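Local structure of fumarylacetoacetate hydrolase (5TI1) at residues B[23-27]-B[28-32]; B[106-109]-B[110-114]; B[64-68]-B[69-73]; B[342-345]-B[346-350]. The protein probably hydrolyses fumarylacetoacetate to fumarate and acetoacetate, the last step of phenylalanine and tyrosine breakdown, with a bound magnesium ion. All coordinates share one frame; numbering follows the deposited sequence.

Contact 1: residues B[23-27]-B[28-32]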
loop_
_atom_site.group_PDB
_atom_site.type_symbol
_atom_site.label_atom_id
_atom_site.label_comp_id
_atom_site.label_asym_id
_atom_site.label_seq_id
_atom_site.Cartn_x
_atom_site.Cartn_y
_atom_site.Cartn_z
ATOM N N ARG B 23 -30.763 -16.210 -22.050
ATOM C CA ARG B 23 -29.649 -16.881 -22.701
ATOM C C ARG B 23 -29.134 -18.030 -21.839
ATOM O O ARG B 23 -29.155 -17.971 -20.607
ATOM C CB ARG B 23 -28.527 -15.885 -22.985
ATOM C CG ARG B 23 -27.373 -16.459 -23.781
ATOM C CD ARG B 23 -26.352 -15.382 -24.077
ATOM N NE ARG B 23 -26.973 -14.235 -24.732
ATOM C CZ ARG B 23 -27.069 -14.086 -26.049
ATOM N NH1 ARG B 23 -26.584 -15.017 -26.858
ATOM N NH2 ARG B 23 -27.649 -13.003 -26.555
ATOM N N LYS B 24 -28.688 -19.095 -22.504
ATOM C CA LYS B 24 -28.131 -20.263 -21.843
ATOM C C LYS B 24 -26.919 -20.734 -22.634
ATOM O O LYS B 24 -26.714 -20.349 -23.789
ATOM C CB LYS B 24 -29.168 -21.398 -21.713
ATOM C CG LYS B 24 -30.423 -21.016 -20.946
ATOM C CD LYS B 24 -30.130 -20.721 -19.483
ATOM C CE LYS B 24 -31.283 -19.962 -18.837
ATOM N NZ LYS B 24 -30.999 -19.545 -17.433
ATOM N N SER B 25 -26.124 -21.594 -22.003
ATOM C CA SER B 25 -24.878 -22.083 -22.569
ATOM C C SER B 25 -24.983 -23.555 -22.942
ATOM O O SER B 25 -25.786 -24.308 -22.384
ATOM C CB SER B 25 -23.718 -21.892 -21.579
ATOM O OG SER B 25 -22.499 -22.386 -22.116
ATOM N N TRP B 26 -24.146 -23.962 -23.895
ATOM C CA TRP B 26 -23.943 -25.383 -24.136
ATOM C C TRP B 26 -23.020 -26.026 -23.105
ATOM O O TRP B 26 -22.828 -27.246 -23.147
ATOM C CB TRP B 26 -23.398 -25.621 -25.548
ATOM C CG TRP B 26 -22.249 -24.753 -25.910
ATOM C CD1 TRP B 26 -22.299 -23.581 -26.603
ATOM C CD2 TRP B 26 -20.871 -24.984 -25.609
ATOM N NE1 TRP B 26 -21.034 -23.064 -26.751
ATOM C CE2 TRP B 26 -20.140 -23.903 -26.141
ATOM C CE3 TRP B 26 -20.184 -25.992 -24.929
ATOM C CZ2 TRP B 26 -18.758 -23.810 -26.026
ATOM C CZ3 TRP B 26 -18.811 -25.893 -24.812
ATOM C CH2 TRP B 26 -18.112 -24.810 -25.356
ATOM N N VAL B 27 -22.433 -25.243 -22.200
ATOM C CA VAL B 27 -21.824 -25.789 -20.983
ATOM C C VAL B 27 -22.978 -26.009 -20.008
ATOM O O VAL B 27 -23.490 -25.055 -19.424
ATOM C CB VAL B 27 -20.757 -24.857 -20.401
ATOM C CG1 VAL B 27 -20.097 -25.483 -19.173
ATOM C CG2 VAL B 27 -19.716 -24.498 -21.460
ATOM N N GLU B 28 -23.420 -27.259 -19.852
ATOM C CA GLU B 28 -24.686 -27.489 -19.159
ATOM C C GLU B 28 -24.623 -27.050 -17.700
ATOM O O GLU B 28 -25.588 -26.477 -17.180
ATOM C CB GLU B 28 -25.105 -28.958 -19.252
ATOM C CG GLU B 28 -26.527 -29.199 -18.743
ATOM C CD GLU B 28 -27.571 -28.329 -19.457
ATOM O OE1 GLU B 28 -27.506 -28.204 -20.702
ATOM O OE2 GLU B 28 -28.453 -27.766 -18.769
ATOM N N SER B 29 -23.504 -27.320 -17.015
ATOM C CA SER B 29 -23.374 -26.872 -15.632
ATOM C C SER B 29 -23.605 -25.363 -15.504
ATOM O O SER B 29 -24.051 -24.885 -14.457
ATOM C CB SER B 29 -21.999 -27.263 -15.079
ATOM O OG SER B 29 -20.945 -26.751 -15.876
ATOM N N ALA B 30 -23.353 -24.606 -16.573
ATOM C CA ALA B 30 -23.558 -23.161 -16.524
ATOM C C ALA B 30 -25.028 -22.794 -16.418
ATOM O O ALA B 30 -25.346 -21.649 -16.076
ATOM C CB ALA B 30 -22.953 -22.495 -17.759
ATOM N N ASN B 31 -25.925 -23.739 -16.705
ATOM C CA ASN B 31 -27.360 -23.500 -16.713
ATOM C C ASN B 31 -28.030 -23.910 -15.414
ATOM O O ASN B 31 -29.253 -23.781 -15.298
ATOM C CB ASN B 31 -28.000 -24.233 -17.893
ATOM C CG ASN B 31 -27.455 -23.757 -19.224
ATOM O OD1 ASN B 31 -27.123 -22.581 -19.379
ATOM N ND2 ASN B 31 -27.348 -24.664 -20.184
ATOM N N ASN B 32 -27.265 -24.406 -14.447
ATOM C CA ASN B 32 -27.766 -24.683 -13.107
ATOM C C ASN B 32 -28.324 -23.399 -12.497
ATOM O O ASN B 32 -27.587 -22.412 -12.375
ATOM C CB ASN B 32 -26.634 -25.247 -12.239
ATOM C CG ASN B 32 -27.128 -25.843 -10.935
ATOM O OD1 ASN B 32 -28.156 -25.436 -10.392
ATOM N ND2 ASN B 32 -26.382 -26.817 -10.417
#

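Contact 2: residues B[106-109]-B[110-114]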
loop_
_atom_site.group_PDB
_atom_site.type_symbol
_atom_site.label_atom_id
_atom_site.label_comp_id
_atom_site.label_asym_id
_atom_site.label_seq_id
_atom_site.Cartn_x
_atom_site.Cartn_y
_atom_site.Cartn_z
ATOM N N ARG B 106 -15.487 -5.263 -22.754
ATOM C CA ARG B 106 -16.806 -5.549 -23.307
ATOM C C ARG B 106 -16.705 -6.337 -24.603
ATOM O O ARG B 106 -17.483 -7.271 -24.818
ATOM C CB ARG B 106 -17.575 -4.248 -23.507
ATOM C CG ARG B 106 -17.891 -3.554 -22.204
ATOM C CD ARG B 106 -18.661 -2.258 -22.412
ATOM N NE ARG B 106 -19.122 -1.722 -21.133
ATOM C CZ ARG B 106 -19.850 -0.620 -20.994
ATOM N NH1 ARG B 106 -20.198 0.090 -22.062
ATOM N NH2 ARG B 106 -20.221 -0.222 -19.783
ATOM N N SER B 107 -15.753 -5.981 -25.472
ATOM C CA SER B 107 -15.478 -6.793 -26.653
ATOM C C SER B 107 -15.262 -8.261 -26.285
ATOM O O SER B 107 -15.904 -9.158 -26.847
ATOM C CB SER B 107 -14.258 -6.245 -27.390
ATOM O OG SER B 107 -13.946 -7.048 -28.518
ATOM N N VAL B 108 -14.354 -8.526 -25.339
ATOM C CA VAL B 108 -14.109 -9.905 -24.921
ATOM C C VAL B 108 -15.386 -10.539 -24.382
ATOM O O VAL B 108 -15.710 -11.690 -24.704
ATOM C CB VAL B 108 -12.970 -9.959 -23.884
ATOM C CG1 VAL B 108 -12.880 -11.349 -23.271
ATOM C CG2 VAL B 108 -11.654 -9.595 -24.536
ATOM N N ARG B 109 -16.137 -9.797 -23.566
ATOM C CA ARG B 109 -17.344 -10.358 -22.971
ATOM C C ARG B 109 -18.377 -10.726 -24.035
ATOM O O ARG B 109 -19.042 -11.765 -23.934
ATOM C CB ARG B 109 -17.937 -9.373 -21.972
ATOM C CG ARG B 109 -19.272 -9.831 -21.468
ATOM C CD ARG B 109 -19.905 -8.846 -20.538
ATOM N NE ARG B 109 -21.232 -9.316 -20.189
ATOM C CZ ARG B 109 -21.467 -10.150 -19.187
ATOM N NH1 ARG B 109 -20.451 -10.572 -18.443
ATOM N NH2 ARG B 109 -22.705 -10.557 -18.930
ATOM N N VAL B 110 -18.517 -9.895 -25.068
ATOM C CA VAL B 110 -19.484 -10.184 -26.119
ATOM C C VAL B 110 -19.040 -11.389 -26.942
ATOM O O VAL B 110 -19.851 -12.265 -27.266
ATOM C CB VAL B 110 -19.707 -8.936 -27.003
ATOM C CG1 VAL B 110 -20.604 -9.281 -28.178
ATOM C CG2 VAL B 110 -20.331 -7.821 -26.188
ATOM N N GLN B 111 -17.756 -11.450 -27.304
ATOM C CA GLN B 111 -17.254 -12.598 -28.055
ATOM C C GLN B 111 -17.464 -13.893 -27.275
ATOM O O GLN B 111 -17.963 -14.890 -27.816
ATOM C CB GLN B 111 -15.773 -12.402 -28.382
ATOM C CG GLN B 111 -15.478 -11.235 -29.324
ATOM C CD GLN B 111 -13.986 -11.002 -29.504
ATOM O OE1 GLN B 111 -13.314 -11.735 -30.229
ATOM N NE2 GLN B 111 -13.460 -9.988 -28.832
ATOM N N LEU B 112 -17.106 -13.883 -25.990
ATOM C CA LEU B 112 -17.236 -15.080 -25.163
ATOM C C LEU B 112 -18.694 -15.495 -25.016
ATOM O O LEU B 112 -19.032 -16.678 -25.154
ATOM C CB LEU B 112 -16.607 -14.836 -23.793
ATOM C CG LEU B 112 -15.118 -15.157 -23.682
ATOM C CD1 LEU B 112 -14.588 -14.759 -22.315
ATOM C CD2 LEU B 112 -14.883 -16.641 -23.935
ATOM N N SER B 113 -19.572 -14.531 -24.727
ATOM C CA SER B 113 -20.992 -14.833 -24.585
ATOM C C SER B 113 -21.538 -15.492 -25.843
ATOM O O SER B 113 -22.265 -16.487 -25.764
ATOM C CB SER B 113 -21.771 -13.557 -24.270
ATOM O OG SER B 113 -23.116 -13.850 -23.950
ATOM N N ARG B 114 -21.181 -14.954 -27.014
ATOM C CA ARG B 114 -21.573 -15.581 -28.272
ATOM C C ARG B 114 -21.075 -17.023 -28.343
ATOM O O ARG B 114 -21.856 -17.950 -28.588
ATOM C CB ARG B 114 -21.042 -14.756 -29.451
#

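Contact 3: residues B[64-68]-B[69-73]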
loop_
_atom_site.group_PDB
_atom_site.type_symbol
_atom_site.label_atom_id
_atom_site.label_comp_id
_atom_site.label_asym_id
_atom_site.label_seq_id
_atom_site.Cartn_x
_atom_site.Cartn_y
_atom_site.Cartn_z
ATOM N N SER B 64 -16.585 -25.156 -15.067
ATOM C CA SER B 64 -15.376 -25.203 -15.876
ATOM C C SER B 64 -14.747 -23.810 -15.988
ATOM O O SER B 64 -15.172 -22.849 -15.339
ATOM C CB SER B 64 -15.688 -25.797 -17.251
ATOM O OG SER B 64 -16.013 -27.170 -17.137
ATOM N N ILE B 65 -13.709 -23.717 -16.814
ATOM C CA ILE B 65 -12.972 -22.480 -17.051
ATOM C C ILE B 65 -12.647 -22.416 -18.532
ATOM O O ILE B 65 -12.201 -23.409 -19.115
ATOM C CB ILE B 65 -11.663 -22.409 -16.235
ATOM C CG1 ILE B 65 -11.921 -22.584 -14.739
ATOM C CG2 ILE B 65 -10.932 -21.114 -16.505
ATOM C CD1 ILE B 65 -10.622 -22.750 -13.913
ATOM N N VAL B 66 -12.866 -21.261 -19.142
ATOM C CA VAL B 66 -12.436 -21.028 -20.513
ATOM C C VAL B 66 -11.014 -20.475 -20.491
ATOM O O VAL B 66 -10.733 -19.473 -19.824
ATOM C CB VAL B 66 -13.390 -20.075 -21.245
ATOM C CG1 VAL B 66 -12.883 -19.834 -22.635
ATOM C CG2 VAL B 66 -14.794 -20.659 -21.284
ATOM N N ASP B 67 -10.117 -21.135 -21.214
ATOM C CA ASP B 67 -8.745 -20.673 -21.397
ATOM C C ASP B 67 -8.772 -19.596 -22.474
ATOM O O ASP B 67 -8.900 -19.899 -23.658
ATOM C CB ASP B 67 -7.851 -21.841 -21.794
ATOM C CG ASP B 67 -6.373 -21.487 -21.807
ATOM O OD1 ASP B 67 -6.019 -20.318 -22.071
ATOM O OD2 ASP B 67 -5.556 -22.399 -21.563
ATOM N N LEU B 68 -8.659 -18.328 -22.075
ATOM C CA LEU B 68 -8.777 -17.258 -23.068
ATOM C C LEU B 68 -7.589 -17.255 -24.021
ATOM O O LEU B 68 -7.752 -17.007 -25.219
ATOM C CB LEU B 68 -8.916 -15.899 -22.388
ATOM C CG LEU B 68 -10.085 -15.710 -21.428
ATOM C CD1 LEU B 68 -10.338 -14.210 -21.244
ATOM C CD2 LEU B 68 -11.329 -16.448 -21.925
ATOM N N ALA B 69 -6.388 -17.552 -23.512
ATOM C CA ALA B 69 -5.213 -17.611 -24.376
ATOM C C ALA B 69 -5.375 -18.676 -25.454
ATOM O O ALA B 69 -4.992 -18.464 -26.610
ATOM C CB ALA B 69 -3.954 -17.862 -23.543
ATOM N N ALA B 70 -5.969 -19.819 -25.102
ATOM C CA ALA B 70 -6.210 -20.857 -26.099
ATOM C C ALA B 70 -7.212 -20.398 -27.160
ATOM O O ALA B 70 -7.024 -20.669 -28.352
ATOM C CB ALA B 70 -6.685 -22.138 -25.414
ATOM N N LEU B 71 -8.284 -19.715 -26.752
ATOM C CA LEU B 71 -9.244 -19.210 -27.731
ATOM C C LEU B 71 -8.628 -18.147 -28.634
ATOM O O LEU B 71 -8.968 -18.071 -29.823
ATOM C CB LEU B 71 -10.474 -18.642 -27.027
ATOM C CG LEU B 71 -11.405 -19.608 -26.298
ATOM C CD1 LEU B 71 -12.709 -18.902 -25.999
ATOM C CD2 LEU B 71 -11.650 -20.858 -27.126
ATOM N N GLU B 72 -7.735 -17.312 -28.090
ATOM C CA GLU B 72 -7.042 -16.325 -28.908
ATOM C C GLU B 72 -6.104 -16.994 -29.906
ATOM O O GLU B 72 -6.061 -16.608 -31.083
ATOM C CB GLU B 72 -6.266 -15.360 -28.016
ATOM C CG GLU B 72 -5.696 -14.178 -28.761
ATOM C CD GLU B 72 -4.584 -13.518 -27.990
ATOM O OE1 GLU B 72 -4.022 -14.190 -27.101
ATOM O OE2 GLU B 72 -4.283 -12.334 -28.264
ATOM N N SER B 73 -5.344 -17.999 -29.454
ATOM C CA SER B 73 -4.425 -18.700 -30.348
ATOM C C SER B 73 -5.166 -19.352 -31.506
ATOM O O SER B 73 -4.663 -19.384 -32.637
ATOM C CB SER B 73 -3.629 -19.746 -29.571
ATOM O OG SER B 73 -2.726 -19.116 -28.684
HETATM O O HOH W 1 -5.743 -17.772 -20.999
#

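Contact 4: residues B[342-345]-B[346-350]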
loop_
_atom_site.group_PDB
_atom_site.type_symbol
_atom_site.label_atom_id
_atom_site.label_comp_id
_atom_site.label_asym_id
_atom_site.label_seq_id
_atom_site.Cartn_x
_atom_site.Cartn_y
_atom_site.Cartn_z
ATOM N N THR B 342 -24.004 -15.739 9.205
ATOM C CA THR B 342 -24.681 -14.498 8.862
ATOM C C THR B 342 -25.128 -14.551 7.407
ATOM O O THR B 342 -24.565 -15.294 6.599
ATOM C CB THR B 342 -23.783 -13.282 9.124
ATOM O OG1 THR B 342 -24.564 -12.086 9.020
ATOM C CG2 THR B 342 -22.606 -13.237 8.146
ATOM N N ARG B 343 -26.177 -13.781 7.103
ATOM C CA ARG B 343 -26.662 -13.574 5.741
ATOM C C ARG B 343 -27.026 -12.102 5.613
ATOM O O ARG B 343 -27.828 -11.605 6.406
ATOM C CB ARG B 343 -27.888 -14.446 5.431
ATOM C CG ARG B 343 -27.696 -15.956 5.585
ATOM C CD ARG B 343 -29.051 -16.692 5.504
ATOM N NE ARG B 343 -28.890 -18.147 5.500
ATOM C CZ ARG B 343 -28.710 -18.894 6.589
ATOM N NH1 ARG B 343 -28.659 -18.328 7.790
ATOM N NH2 ARG B 343 -28.568 -20.212 6.483
ATOM N N THR B 344 -26.438 -11.400 4.650
ATOM C CA THR B 344 -26.743 -9.979 4.486
ATOM C C THR B 344 -26.705 -9.632 2.998
ATOM O O THR B 344 -26.806 -10.514 2.139
ATOM C CB THR B 344 -25.784 -9.117 5.325
ATOM O OG1 THR B 344 -26.217 -7.751 5.290
ATOM C CG2 THR B 344 -24.368 -9.198 4.783
ATOM N N ASN B 345 -26.574 -8.337 2.693
ATOM C CA ASN B 345 -26.598 -7.853 1.321
ATOM C C ASN B 345 -25.733 -6.605 1.212
ATOM O O ASN B 345 -25.758 -5.745 2.094
ATOM C CB ASN B 345 -28.032 -7.534 0.855
ATOM C CG ASN B 345 -28.150 -7.460 -0.663
ATOM O OD1 ASN B 345 -27.577 -6.572 -1.302
ATOM N ND2 ASN B 345 -28.880 -8.409 -1.246
ATOM N N PHE B 346 -24.974 -6.518 0.119
ATOM C CA PHE B 346 -24.156 -5.343 -0.156
ATOM C C PHE B 346 -25.002 -4.080 -0.366
ATOM O O PHE B 346 -24.504 -2.967 -0.169
ATOM C CB PHE B 346 -23.280 -5.651 -1.376
ATOM C CG PHE B 346 -22.340 -4.542 -1.775
ATOM C CD1 PHE B 346 -21.319 -4.138 -0.934
ATOM C CD2 PHE B 346 -22.453 -3.940 -3.023
ATOM C CE1 PHE B 346 -20.430 -3.126 -1.326
ATOM C CE2 PHE B 346 -21.572 -2.933 -3.417
ATOM C CZ PHE B 346 -20.557 -2.530 -2.573
ATOM N N LYS B 347 -26.284 -4.222 -0.708
ATOM C CA LYS B 347 -27.104 -3.047 -0.996
ATOM C C LYS B 347 -27.311 -2.143 0.213
ATOM O O LYS B 347 -27.746 -1.004 0.030
ATOM C CB LYS B 347 -28.469 -3.468 -1.548
ATOM C CG LYS B 347 -29.409 -4.081 -0.532
ATOM C CD LYS B 347 -30.625 -4.661 -1.232
ATOM C CE LYS B 347 -31.566 -5.353 -0.256
ATOM N NZ LYS B 347 -32.891 -5.610 -0.873
ATOM N N HIS B 348 -26.990 -2.596 1.431
ATOM C CA HIS B 348 -27.242 -1.800 2.630
ATOM C C HIS B 348 -26.169 -0.754 2.919
ATOM O O HIS B 348 -26.351 0.055 3.837
ATOM C CB HIS B 348 -27.378 -2.714 3.843
ATOM C CG HIS B 348 -28.496 -3.695 3.720
ATOM N ND1 HIS B 348 -29.777 -3.313 3.389
ATOM C CD2 HIS B 348 -28.529 -5.040 3.873
ATOM C CE1 HIS B 348 -30.555 -4.380 3.349
ATOM N NE2 HIS B 348 -29.822 -5.442 3.638
ATOM N N MET B 349 -25.063 -0.754 2.186
ATOM C CA MET B 349 -23.989 0.193 2.474
ATOM C C MET B 349 -24.450 1.643 2.302
ATOM O O MET B 349 -25.163 1.986 1.353
ATOM C CB MET B 349 -22.789 -0.102 1.582
ATOM C CG MET B 349 -22.173 -1.476 1.832
ATOM S SD MET B 349 -21.735 -1.804 3.566
ATOM C CE MET B 349 -19.962 -1.494 3.513
ATOM N N TYR B 350 -24.041 2.488 3.251
ATOM C CA TYR B 350 -24.419 3.900 3.259
ATOM C C TYR B 350 -23.651 4.702 2.208
ATOM O O TYR B 350 -24.188 5.658 1.639
ATOM C CB TYR B 350 -24.169 4.471 4.654
ATOM C CG TYR B 350 -24.777 5.826 4.938
ATOM C CD1 TYR B 350 -24.064 6.994 4.696
ATOM C CD2 TYR B 350 -26.047 5.936 5.484
ATOM C CE1 TYR B 350 -24.614 8.244 4.974
ATOM C CE2 TYR B 350 -26.604 7.174 5.766
ATOM C CZ TYR B 350 -25.885 8.325 5.509
ATOM O OH TYR B 350 -26.438 9.557 5.787
#

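Contact 1: residues B[23-27]-B[28-32]
Asn-31 turns its carboxamide edge-on to the backbone of Ser-25 and pairs with both polar atoms of that residue. Ser-25 N donates to Asn-31 OD1 at 3.0 Å along an almost straight line (174°), arriving in the carbonyl plane on a lone pair. In return Asn-31 ND2 donates to Ser-25 O at 2.7 Å, again on an in-plane lone pair, and this oxygen lies close to the amide plane of Asn-31. Two bonds in opposite senses therefore fix the rotation of the amide. The Lys-24 side chain slants across that of Asn-31, its CB 3.3 Å from Asn-31 OD1; a bend at chi2 (-66°) brings CD back to 3.5 Å from the same oxygen. Next to this pair, the methyl of Ala-30 packs on Ser-25 CB at 3.9 Å.

Behind these groups, Ser-25 OG, with chi1 at 179°, accepts from Val-27 N at 2.9 Å and is also hydrogen-bonded to Leu-116 O. Val-27 O then takes the N-H of Ala-30 at 2.9 Å, starting the 3-10 turn, while Ser-29 OG bonds to Asp-63 N. Backbone bonds from Lys-24 to Arg-118 and from Trp-26 to Leu-116 join the segment to the last residue of helix 102-116 and the chain just after it. An ST turn at Ser-25 thus leads into a 3-10 turn whose last residue, Asn-31, pairs back on the incoming chain in the manner of a peptide group.

Contact 2: residues B[106-109]-B[110-114]
The carboxamide of Gln-111 reaches back along the helix to Ser-107, one turn earlier, and brings its NE2 end against that residue. NE2 makes a weak hydrogen bond to Ser-107 O at 3.3 Å and stands 3.0 Å from Ser-107 OG. The other corner of the amide, OE1, is taken by the backbone N of Ser-78, so both of its ends are engaged. With chi1 at -65° and the chain extended beyond CG, the Gln-111 side chain runs close over the carbonyl, CG lying 3.3 Å from Ser-107 O. The guanidinium of Arg-109 is held by three hydrogen bonds, NE to Thr-18 OG1, NH1 to Asn-41 O and NH2 to Gln-40 O.

All of this decorates helix 102-116 of the N-terminal domain, whose regular i to i+4 bonds include Gln-111 N to Ser-107 O at 3.0 Å; this carbonyl consequently receives two N-H groups of one residue. On the buried face Val-108 and Leu-112 lie side by side and point the same way, Val-108 CG1 meeting Leu-112 CD1 at 3.9 Å. Leu-112 continues onto helix 68-73. Val-110 touches Asp-14 of helix 13-17, and Arg-106 NE reaches into the C-terminal part of the chain to form a salt bridge with Asp-294.

Contact 3: residues B[64-68]-B[69-73]
A chi1 of -172° swings the carboxylate of Asp-67 forward over the first turn of helix 68-73, within reach of Ala-70, and a chi1 of -68° sends the Leu-71 branch back towards Val-66. Together these make a helix N-cap flanked by a hydrophobic staple, at the passage from strand 64-67 into the helix. Asp-67 OD1 accepts from Ala-70 N at 3.1 Å, met from well above the carboxylate plane and not at its edge. The same oxygen receives a hydrogen bond from a water at 2.8 Å, and this water accepts from Ala-69 N, so a second N-H of the first turn is tied to the cap indirectly. Asp-67 OD2 forms a salt bridge with Arg-56, which would help to keep the group turned; the helix start would probably favour its negative charge.

The methyl of Ala-70 sits against the carboxylate, 3.7 Å from Asp-67 CG. Regular helix bonding begins with Leu-71 N to Asp-67 O at 3.2 Å. Leu-112 and Leu-116 of helix 102-116 cover Val-66. In the staple the two side chains cross at about a right angle, and Val-66 CG1 presses on Leu-71 CD1 at 3.5 Å, tighter than ordinary van der Waals contact.

Contact 4: residues B[342-345]-B[346-350]
An Asx turn ends strand 339-345 and leads the chain into a short 3-10 segment in the C-terminal FAA hydrolase domain, which carries the magnesium site. Asn-345 supplies the turn: its OD1 accepts from Lys-347 N at 2.7 Å, with the N-H pointing at the oxygen at 164° and lying in the carbonyl plane on a lone pair. A chi1 of -162° carries the amide forward over the bend. The Lys-347 chain then passes obliquely across this amide, CG 3.2 Å from Asn-345 OD1 and CD 3.6 Å from the same atom, so the lysine's aliphatic part covers the turn. The backbone closure of the turn is long, His-348 N reaching Asn-345 O at 3.4 Å in a weak hydrogen bond.

The imidazole of His-348 folds back towards the strand. Thr-344 OG1 stands at its edge, in the ring plane, 3.8 Å from His-348 CD2, while Lys-347 CG lies over one ring face, offset toward the rim. Asn-345 CB approaches His-348 NE2 at 3.9 Å. Asn-345 N is buried here with no partner in the model.

Strand 321-331 also holds the amide: Asn-345 ND2 bonds to Asp-323 OD1, and Ile-324 N gives OD1 a further, weak bond. Phe-346 pairs through its backbone with Ile-324 and rests on Thr-229 of strand 223-233, the strand of the magnesium ligands Glu-226 and Glu-228; its side chain is about 12 Å from the metal. His-348 touches Glu-159 of helix 158-168 and Pro-381 of a neighbouring loop.

Overall arrangement
From the N terminus, contact 1 closes the turn at 23-32, ahead of the first strand of the five-stranded antiparallel sheet. Contact 3 follows where strand 64-67 of that sheet passes into helix 68-73, and contact 2 then lies within helix 102-116. All of them are local and in series, neither nesting nor crossing. Leu-112 of contact 2 packs on Val-66, Leu-68 and Leu-71 of contact 3, joining helix 102-116 to the strand-helix junction, and Ser-113 meets Arg-23 of contact 1. Contact 4 turns the chain after strand 339-345, far off in the C-terminal domain, its centre about 34 Å from that of contact 3.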